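Long-range contacts in estrogen receptor (PDB 4N1Y), which probably acts as a nuclear receptor that regulates transcription with constitutive activity, its allosteric hormone switch having become vestigial: residues L67-H72 against R154-Y159; V114-I119 against A207-L212. One frame throughout, in Å; residues are numbered along the deposited sequence.

Contact 1 of 2, residues L67-H72 against R154-Y159; sequences LSDQVH and RRLASY
D69 OD2 takes two hydrogen bonds from S158. The backbone S158 N gives one at 2.9 Å, reaching D69 OD2 nearly along its C-O axis, with an N-H...O angle of 142°. S158 OG gives the other, also 2.9 Å, to the lone pair of D69 OD2 that points away from D69 OD1. The CG of D69 sits anti to its own carbonyl carbon (chi1 -70°), which leads the carboxylate off the helix to the turn. D69 OD1 accepts a bond from a water at 2.6 Å, and the water in turn accepts from A157 N. Both carboxylate oxygens are thus tied to the loop. This is the nuclear receptor ligand-binding domain, a largely helical sandwich. Here the start of helix 67-89 meets the loop between helices 137-149 and 159-180. The loop makes a type I turn from L156 to Y159. S158 holds the N-cap position of helix 159-180, but its side chain makes no capping bond; its OG also bonds S66 N. L156 runs past D69 in the opposite direction and brings CD2 over one face of the H72 ring, a CH-pi contact 4.2 Å from the centroid. R154 NH2 comes to the edge of that ring, 4.1 Å from H72 CE1. E152 OE2 bonds H72 NE2 and forms a salt bridge with R154 NH2; R154 NH1 forms another with E121 of the second subunit.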
ATOM      1  N   LEU B  67      12.200   9.218  20.714  1.00 53.55           N
ATOM      2  CA  LEU B  67      10.931   8.730  21.262  1.00 57.65           C
ATOM      3  C   LEU B  67       9.740   9.106  20.409  1.00 61.49           C
ATOM      4  O   LEU B  67       8.933   8.242  20.061  1.00 60.65           O
ATOM      5  CB  LEU B  67      10.690   9.227  22.679  1.00 62.05           C
ATOM      6  CG  LEU B  67      11.409   8.520  23.826  1.00 74.31           C
ATOM      7  CD1 LEU B  67      10.355   7.793  24.641  1.00 85.21           C
ATOM      8  CD2 LEU B  67      12.456   7.534  23.346  1.00 67.68           C
ATOM      9  N   SER B  68       9.644  10.380  20.048  1.00 54.63           N
ATOM     10  CA  SER B  68       8.547  10.818  19.199  1.00 56.14           C
ATOM     11  C   SER B  68       8.433   9.950  17.911  1.00 51.57           C
ATOM     12  O   SER B  68       7.334   9.584  17.497  1.00 49.64           O
ATOM     13  CB  SER B  68       8.708  12.302  18.853  1.00 54.41           C
ATOM     14  OG  SER B  68       9.210  12.467  17.540  1.00 62.45           O
ATOM     15  N   ASP B  69       9.560   9.600  17.297  1.00 52.65           N
ATOM     16  CA  ASP B  69       9.521   8.823  16.059  1.00 53.26           C
ATOM     17  C   ASP B  69       9.235   7.335  16.330  1.00 51.31           C
ATOM     18  O   ASP B  69       8.601   6.663  15.510  1.00 51.95           O
ATOM     19  CB  ASP B  69      10.824   9.000  15.275  1.00 56.54           C
ATOM     20  CG  ASP B  69      10.964  10.404  14.686  1.00 72.33           C
ATOM     21  OD1 ASP B  69       9.940  11.118  14.578  1.00 77.49           O
ATOM     22  OD2 ASP B  69      12.096  10.801  14.335  1.00 78.80           O
ATOM     23  N   GLN B  70       9.690   6.823  17.472  1.00 43.91           N
ATOM     24  CA  GLN B  70       9.300   5.480  17.881  1.00 41.42           C
ATOM     25  C   GLN B  70       7.788   5.382  17.990  1.00 54.52           C
ATOM     26  O   GLN B  70       7.172   4.478  17.429  1.00 59.72           O
ATOM     27  CB  GLN B  70       9.954   5.089  19.196  1.00 43.13           C
ATOM     28  CG  GLN B  70      11.454   4.948  19.086  1.00 46.65           C
ATOM     29  CD  GLN B  70      12.067   4.481  20.368  1.00 54.68           C
ATOM     30  OE1 GLN B  70      11.475   3.675  21.083  1.00 62.61           O
ATOM     31  NE2 GLN B  70      13.279   4.939  20.654  1.00 59.63           N
ATOM     32  N   VAL B  71       7.184   6.328  18.693  1.00 60.72           N
ATOM     33  CA  VAL B  71       5.742   6.346  18.788  1.00 43.02           C
ATOM     34  C   VAL B  71       5.166   6.517  17.386  1.00 41.61           C
ATOM     35  O   VAL B  71       4.249   5.799  17.004  1.00 40.10           O
ATOM     36  CB  VAL B  71       5.243   7.465  19.722  1.00 51.61           C
ATOM     37  CG1 VAL B  71       3.742   7.643  19.587  1.00 45.79           C
ATOM     38  CG2 VAL B  71       5.636   7.165  21.180  1.00 47.54           C
ATOM     39  N   HIS B  72       5.751   7.405  16.588  1.00 41.13           N
ATOM     40  CA  HIS B  72       5.154   7.727  15.295  1.00 39.92           C
ATOM     41  C   HIS B  72       5.062   6.537  14.371  1.00 45.56           C
ATOM     42  O   HIS B  72       4.037   6.341  13.730  1.00 56.55           O
ATOM     43  CB  HIS B  72       5.911   8.844  14.591  1.00 46.74           C
ATOM     44  CG  HIS B  72       5.367   9.159  13.235  1.00 50.66           C
ATOM     45  ND1 HIS B  72       4.247   9.939  13.047  1.00 57.05           N
ATOM     46  CD2 HIS B  72       5.801   8.823  11.996  1.00 55.65           C
ATOM     47  CE1 HIS B  72       3.997  10.045  11.754  1.00 53.93           C
ATOM     48  NE2 HIS B  72       4.929   9.384  11.094  1.00 52.96           N
ATOM     49  N   ARG B 154       7.474  10.039   4.715  1.00 47.46           N
ATOM     50  CA  ARG B 154       7.884  11.423   4.924  1.00 43.60           C
ATOM     51  C   ARG B 154       9.091  11.490   5.854  1.00 37.83           C
ATOM     52  O   ARG B 154       9.279  10.632   6.709  1.00 46.69           O
ATOM     53  CB  ARG B 154       6.716  12.228   5.504  1.00 38.38           C
ATOM     54  CG  ARG B 154       5.547  12.450   4.546  1.00 49.31           C
ATOM     55  CD  ARG B 154       4.384  13.126   5.269  1.00 50.47           C
ATOM     56  NE  ARG B 154       3.984  12.342   6.439  1.00 58.53           N
ATOM     57  CZ  ARG B 154       3.060  12.706   7.327  1.00 62.51           C
ATOM     58  NH1 ARG B 154       2.428  13.873   7.209  1.00 60.63           N
ATOM     59  NH2 ARG B 154       2.786  11.903   8.355  1.00 54.34           N
ATOM     60  N   ARG B 155       9.864  12.554   5.736  1.00 39.99           N
ATOM     61  CA  ARG B 155      11.086  12.702   6.523  1.00 42.36           C
ATOM     62  C   ARG B 155      10.856  13.041   7.991  1.00 49.56           C
ATOM     63  O   ARG B 155      10.256  14.065   8.331  1.00 61.97           O
ATOM     64  CB  ARG B 155      11.947  13.777   5.875  1.00 42.64           C
ATOM     65  CG  ARG B 155      12.737  13.298   4.697  1.00 43.47           C
ATOM     66  CD  ARG B 155      13.438  14.464   4.017  1.00 55.13           C
ATOM     67  NE  ARG B 155      14.326  13.984   2.972  1.00 58.87           N
ATOM     68  CZ  ARG B 155      15.493  13.420   3.238  1.00 54.63           C
ATOM     69  NH1 ARG B 155      15.893  13.357   4.496  1.00 52.30           N
ATOM     70  NH2 ARG B 155      16.276  12.971   2.268  1.00 53.48           N
ATOM     71  N   LEU B 156      11.362  12.170   8.853  1.00 44.29           N
ATOM     72  CA  LEU B 156      11.345  12.374  10.295  1.00 47.09           C
ATOM     73  C   LEU B 156      12.729  12.786  10.827  1.00 53.88           C
ATOM     74  O   LEU B 156      13.730  12.647  10.134  1.00 56.35           O
ATOM     75  CB  LEU B 156      10.891  11.099  10.994  1.00 44.80           C
ATOM     76  CG  LEU B 156       9.484  10.582  10.735  1.00 43.34           C
ATOM     77  CD1 LEU B 156       9.409   9.202  11.320  1.00 38.21           C
ATOM     78  CD2 LEU B 156       8.446  11.492  11.377  1.00 43.19           C
ATOM     79  N   ALA B 157      12.785  13.268  12.061  1.00 50.56           N
ATOM     80  CA  ALA B 157      14.057  13.604  12.687  1.00 50.58           C
ATOM     81  C   ALA B 157      15.040  12.427  12.620  1.00 52.17           C
ATOM     82  O   ALA B 157      16.243  12.595  12.401  1.00 54.92           O
ATOM     83  CB  ALA B 157      13.828  14.033  14.117  1.00 49.85           C
ATOM     84  N   SER B 158      14.519  11.227  12.810  1.00 47.00           N
ATOM     85  CA  SER B 158      15.360  10.043  12.848  1.00 54.30           C
ATOM     86  C   SER B 158      15.577   9.452  11.452  1.00 54.99           C
ATOM     87  O   SER B 158      15.821   8.252  11.307  1.00 49.07           O
ATOM     88  CB  SER B 158      14.747   9.005  13.783  1.00 53.85           C
ATOM     89  OG  SER B 158      14.584   9.545  15.084  1.00 58.78           O
ATOM     90  N   TYR B 159      15.459  10.292  10.427  1.00 49.31           N
ATOM     91  CA  TYR B 159      15.557   9.840   9.044  1.00 50.96           C
ATOM     92  C   TYR B 159      16.743   8.916   8.767  1.00 46.52           C
ATOM     93  O   TYR B 159      16.579   7.861   8.162  1.00 56.34           O
ATOM     94  CB  TYR B 159      15.626  11.038   8.101  1.00 49.96           C
ATOM     95  CG  TYR B 159      15.809  10.651   6.654  1.00 50.02           C
ATOM     96  CD1 TYR B 159      14.723  10.262   5.883  1.00 51.22           C
ATOM     97  CD2 TYR B 159      17.069  10.674   6.053  1.00 50.22           C
ATOM     98  CE1 TYR B 159      14.876   9.911   4.560  1.00 54.48           C
ATOM     99  CE2 TYR B 159      17.231  10.322   4.712  1.00 50.92           C
ATOM    100  CZ  TYR B 159      16.126   9.938   3.981  1.00 54.41           C
ATOM    101  OH  TYR B 159      16.244   9.584   2.659  1.00 64.95           O
TER
HETATM  102  O   HOH W   1      10.201  13.540  13.722  1.00 53.87           O

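Contact 2 of 2, residues V114-I119 against A207-L212; sequences VEMTEI and AFFQRL
M116 lays its side chain across F208, and the pair forms a Met-aromatic contact inside the helical nuclear receptor ligand-binding domain. M116 is the N-cap residue of helix 117-132. E115 before it has positive phi and ends helix 108-113 in a Schellman motif. F208 and F209 lie on helix 187-215.

The CB of M116 starts the chain beside the contact, not into it. CG is anti to the carbonyl carbon (chi1 -60°) and comes over one face of the F208 ring, offset toward the rim. It makes a CH-pi contact there, 3.8 Å from the ring centroid. SD continues at a slant, 4.2 Å from the same centroid and 45° off the ring normal. Its nearest ring atom is F208 CE2. The chain then bends at chi3 (70°), and this carries CE past the rim of the ring, 3.6 Å from F208 CD2. CE also reaches the edge of the second ring, at F209 CE1. The side chain crosses both phenylalanines at about a right angle.

Backbone and aliphatic groups meet other parts of F208. I119 CD1 packs on the CB of F208 at 4.0 Å. The carbonyls of V114 and E115 approach the far end of the ring obliquely. V114 itself packs on L37 and L38 of helix 34-56, and F209 touches V42 of that helix. E115 carries its carboxylate to a salt bridge with K34. At the ring tip, V114 O stands 3.4 Å from F208 CZ.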
ATOM      1  N   VAL B 114     -19.945  -8.795  11.151  1.00 60.57           N
ATOM      2  CA  VAL B 114     -19.227  -7.663  11.736  1.00 58.04           C
ATOM      3  C   VAL B 114     -18.936  -6.581  10.709  1.00 61.87           C
ATOM      4  O   VAL B 114     -18.211  -5.630  10.999  1.00 60.22           O
ATOM      5  CB  VAL B 114     -17.884  -8.083  12.372  1.00 56.15           C
ATOM      6  CG1 VAL B 114     -18.125  -9.004  13.546  1.00 61.07           C
ATOM      7  CG2 VAL B 114     -16.979  -8.751  11.345  1.00 51.04           C
ATOM      8  N   GLU B 115     -19.456  -6.760   9.500  1.00 59.67           N
ATOM      9  CA  GLU B 115     -19.396  -5.728   8.474  1.00 59.42           C
ATOM     10  C   GLU B 115     -17.964  -5.302   8.155  1.00 60.49           C
ATOM     11  O   GLU B 115     -17.705  -4.121   7.920  1.00 62.98           O
ATOM     12  CB  GLU B 115     -20.228  -4.532   8.932  1.00 61.49           C
ATOM     13  CG  GLU B 115     -21.647  -4.957   9.317  1.00 70.88           C
ATOM     14  CD  GLU B 115     -22.477  -3.839   9.917  1.00 83.06           C
ATOM     15  OE1 GLU B 115     -21.939  -2.725  10.095  1.00 86.08           O
ATOM     16  OE2 GLU B 115     -23.658  -4.091  10.251  1.00 86.30           O
ATOM     17  N   MET B 116     -17.051  -6.272   8.130  1.00 48.18           N
ATOM     18  CA  MET B 116     -15.658  -6.025   7.786  1.00 49.33           C
ATOM     19  C   MET B 116     -15.251  -6.903   6.618  1.00 56.43           C
ATOM     20  O   MET B 116     -14.128  -7.418   6.552  1.00 50.24           O
ATOM     21  CB  MET B 116     -14.749  -6.314   8.967  1.00 54.91           C
ATOM     22  CG  MET B 116     -15.056  -5.469  10.165  1.00 65.57           C
ATOM     23  SD  MET B 116     -13.848  -5.669  11.476  1.00 69.74           S
ATOM     24  CE  MET B 116     -12.444  -4.856  10.730  1.00 38.47           C
ATOM     25  N   THR B 117     -16.187  -7.112   5.709  1.00 52.47           N
ATOM     26  CA  THR B 117     -15.935  -8.027   4.620  1.00 43.10           C
ATOM     27  C   THR B 117     -14.807  -7.588   3.701  1.00 39.04           C
ATOM     28  O   THR B 117     -13.887  -8.360   3.456  1.00 54.29           O
ATOM     29  CB  THR B 117     -17.202  -8.242   3.802  1.00 50.34           C
ATOM     30  OG1 THR B 117     -18.158  -8.952   4.606  1.00 63.53           O
ATOM     31  CG2 THR B 117     -16.899  -9.075   2.615  1.00 48.86           C
ATOM     32  N   GLU B 118     -14.849  -6.344   3.235  1.00 41.66           N
ATOM     33  CA  GLU B 118     -13.867  -5.844   2.271  1.00 49.31           C
ATOM     34  C   GLU B 118     -12.496  -5.930   2.904  1.00 52.02           C
ATOM     35  O   GLU B 118     -11.521  -6.299   2.236  1.00 53.21           O
ATOM     36  CB  GLU B 118     -14.204  -4.421   1.766  1.00 61.97           C
ATOM     37  CG  GLU B 118     -13.407  -3.220   2.291  1.00 76.16           C
ATOM     38  CD  GLU B 118     -13.906  -1.883   1.692  1.00 91.02           C
ATOM     39  OE1 GLU B 118     -14.740  -1.915   0.758  1.00 93.88           O
ATOM     40  OE2 GLU B 118     -13.477  -0.801   2.158  1.00100.95           O
ATOM     41  N   ILE B 119     -12.417  -5.583   4.184  1.00 41.12           N
ATOM     42  CA  ILE B 119     -11.161  -5.715   4.904  1.00 38.76           C
ATOM     43  C   ILE B 119     -10.676  -7.164   4.953  1.00 40.59           C
ATOM     44  O   ILE B 119      -9.577  -7.467   4.489  1.00 39.98           O
ATOM     45  CB  ILE B 119     -11.271  -5.166   6.331  1.00 48.75           C
ATOM     46  CG1 ILE B 119     -11.447  -3.643   6.287  1.00 48.35           C
ATOM     47  CG2 ILE B 119     -10.036  -5.539   7.147  1.00 48.73           C
ATOM     48  CD1 ILE B 119     -11.820  -3.033   7.610  1.00 54.17           C
ATOM     49  N   ALA B 207      -9.907   3.131   9.681  1.00 46.73           N
ATOM     50  CA  ALA B 207     -11.109   3.917   9.433  1.00 43.85           C
ATOM     51  C   ALA B 207     -12.324   3.251  10.045  1.00 55.56           C
ATOM     52  O   ALA B 207     -13.164   3.921  10.657  1.00 71.19           O
ATOM     53  CB  ALA B 207     -11.323   4.128   7.960  1.00 39.52           C
ATOM     54  N   PHE B 208     -12.427   1.938   9.875  1.00 47.56           N
ATOM     55  CA  PHE B 208     -13.553   1.202  10.450  1.00 54.57           C
ATOM     56  C   PHE B 208     -13.562   1.277  11.978  1.00 50.72           C
ATOM     57  O   PHE B 208     -14.599   1.519  12.589  1.00 55.38           O
ATOM     58  CB  PHE B 208     -13.534  -0.257   9.989  1.00 62.11           C
ATOM     59  CG  PHE B 208     -14.654  -1.087  10.556  1.00 62.53           C
ATOM     60  CD1 PHE B 208     -15.918  -1.051   9.978  1.00 64.19           C
ATOM     61  CD2 PHE B 208     -14.436  -1.937  11.623  1.00 61.64           C
ATOM     62  CE1 PHE B 208     -16.951  -1.814  10.480  1.00 61.48           C
ATOM     63  CE2 PHE B 208     -15.464  -2.707  12.128  1.00 59.53           C
ATOM     64  CZ  PHE B 208     -16.722  -2.649  11.554  1.00 61.03           C
ATOM     65  N   PHE B 209     -12.400   1.087  12.590  1.00 45.27           N
ATOM     66  CA  PHE B 209     -12.307   1.109  14.040  1.00 54.21           C
ATOM     67  C   PHE B 209     -12.610   2.508  14.587  1.00 63.91           C
ATOM     68  O   PHE B 209     -13.180   2.646  15.673  1.00 65.83           O
ATOM     69  CB  PHE B 209     -10.934   0.626  14.489  1.00 61.95           C
ATOM     70  CG  PHE B 209     -10.859  -0.859  14.677  1.00 72.37           C
ATOM     71  CD1 PHE B 209     -11.088  -1.716  13.615  1.00 71.05           C
ATOM     72  CD2 PHE B 209     -10.561  -1.401  15.913  1.00 74.63           C
ATOM     73  CE1 PHE B 209     -11.022  -3.077  13.784  1.00 64.34           C
ATOM     74  CE2 PHE B 209     -10.497  -2.770  16.085  1.00 69.75           C
ATOM     75  CZ  PHE B 209     -10.733  -3.603  15.021  1.00 63.60           C
ATOM     76  N   GLN B 210     -12.256   3.544  13.827  1.00 60.81           N
ATOM     77  CA  GLN B 210     -12.567   4.897  14.240  1.00 54.88           C
ATOM     78  C   GLN B 210     -14.077   5.084  14.308  1.00 65.81           C
ATOM     79  O   GLN B 210     -14.587   5.725  15.229  1.00 73.46           O
ATOM     80  CB  GLN B 210     -11.960   5.918  13.278  1.00 52.44           C
ATOM     81  CG  GLN B 210     -10.445   6.015  13.315  1.00 67.72           C
ATOM     82  CD  GLN B 210      -9.903   7.008  12.297  1.00 87.45           C
ATOM     83  OE1 GLN B 210     -10.354   7.045  11.153  1.00 91.75           O
ATOM     84  NE2 GLN B 210      -8.937   7.824  12.713  1.00 96.63           N
ATOM     85  N   ARG B 211     -14.805   4.480  13.372  1.00 65.57           N
ATOM     86  CA  ARG B 211     -16.257   4.636  13.339  1.00 59.96           C
ATOM     87  C   ARG B 211     -16.929   3.734  14.368  1.00 62.87           C
ATOM     88  O   ARG B 211     -18.022   4.018  14.840  1.00 72.29           O
ATOM     89  CB  ARG B 211     -16.812   4.340  11.949  1.00 61.08           C
ATOM     90  CG  ARG B 211     -16.665   5.464  10.936  1.00 73.59           C
ATOM     91  CD  ARG B 211     -17.245   5.051   9.601  1.00 86.00           C
ATOM     92  NE  ARG B 211     -16.993   3.649   9.306  1.00102.05           N
ATOM     93  CZ  ARG B 211     -17.523   2.996   8.275  1.00100.25           C
ATOM     94  NH1 ARG B 211     -18.335   3.635   7.429  1.00108.21           N
ATOM     95  NH2 ARG B 211     -17.203   1.717   8.069  1.00 96.40           N
ATOM     96  N   LEU B 212     -16.266   2.636  14.701  1.00 65.85           N
ATOM     97  CA  LEU B 212     -16.676   1.792  15.816  1.00 68.24           C
ATOM     98  C   LEU B 212     -16.560   2.572  17.104  1.00 71.41           C
ATOM     99  O   LEU B 212     -17.473   2.554  17.942  1.00 80.80           O
ATOM    100  CB  LEU B 212     -15.815   0.535  15.907  1.00 69.51           C
ATOM    101  CG  LEU B 212     -16.458  -0.756  15.413  1.00 66.91           C
ATOM    102  CD1 LEU B 212     -15.612  -1.922  15.868  1.00 64.25           C
ATOM    103  CD2 LEU B 212     -17.884  -0.873  15.900  1.00 54.19           C
TER

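How the contacts relate
From the N terminus, the chain first meets contact 1 at 67-72, the start of helix 67-89. It then passes the two-stranded sheet and helix 108-113 and reaches contact 2 at 114-119. After helices 117-132 and 137-149, the loop 154-159 returns and closes contact 1. Helix 159-180 follows, and 207-212 on helix 187-215 closes contact 2. The segments alternate, so the two loops cross. The centres are 28 Å apart and the nearest atoms about 13 Å apart. Contact 1 ties the loop before helix 159-180 to the start of helix 67-89; contact 2 ties the junction of helices 108-113 and 117-132 to helix 187-215.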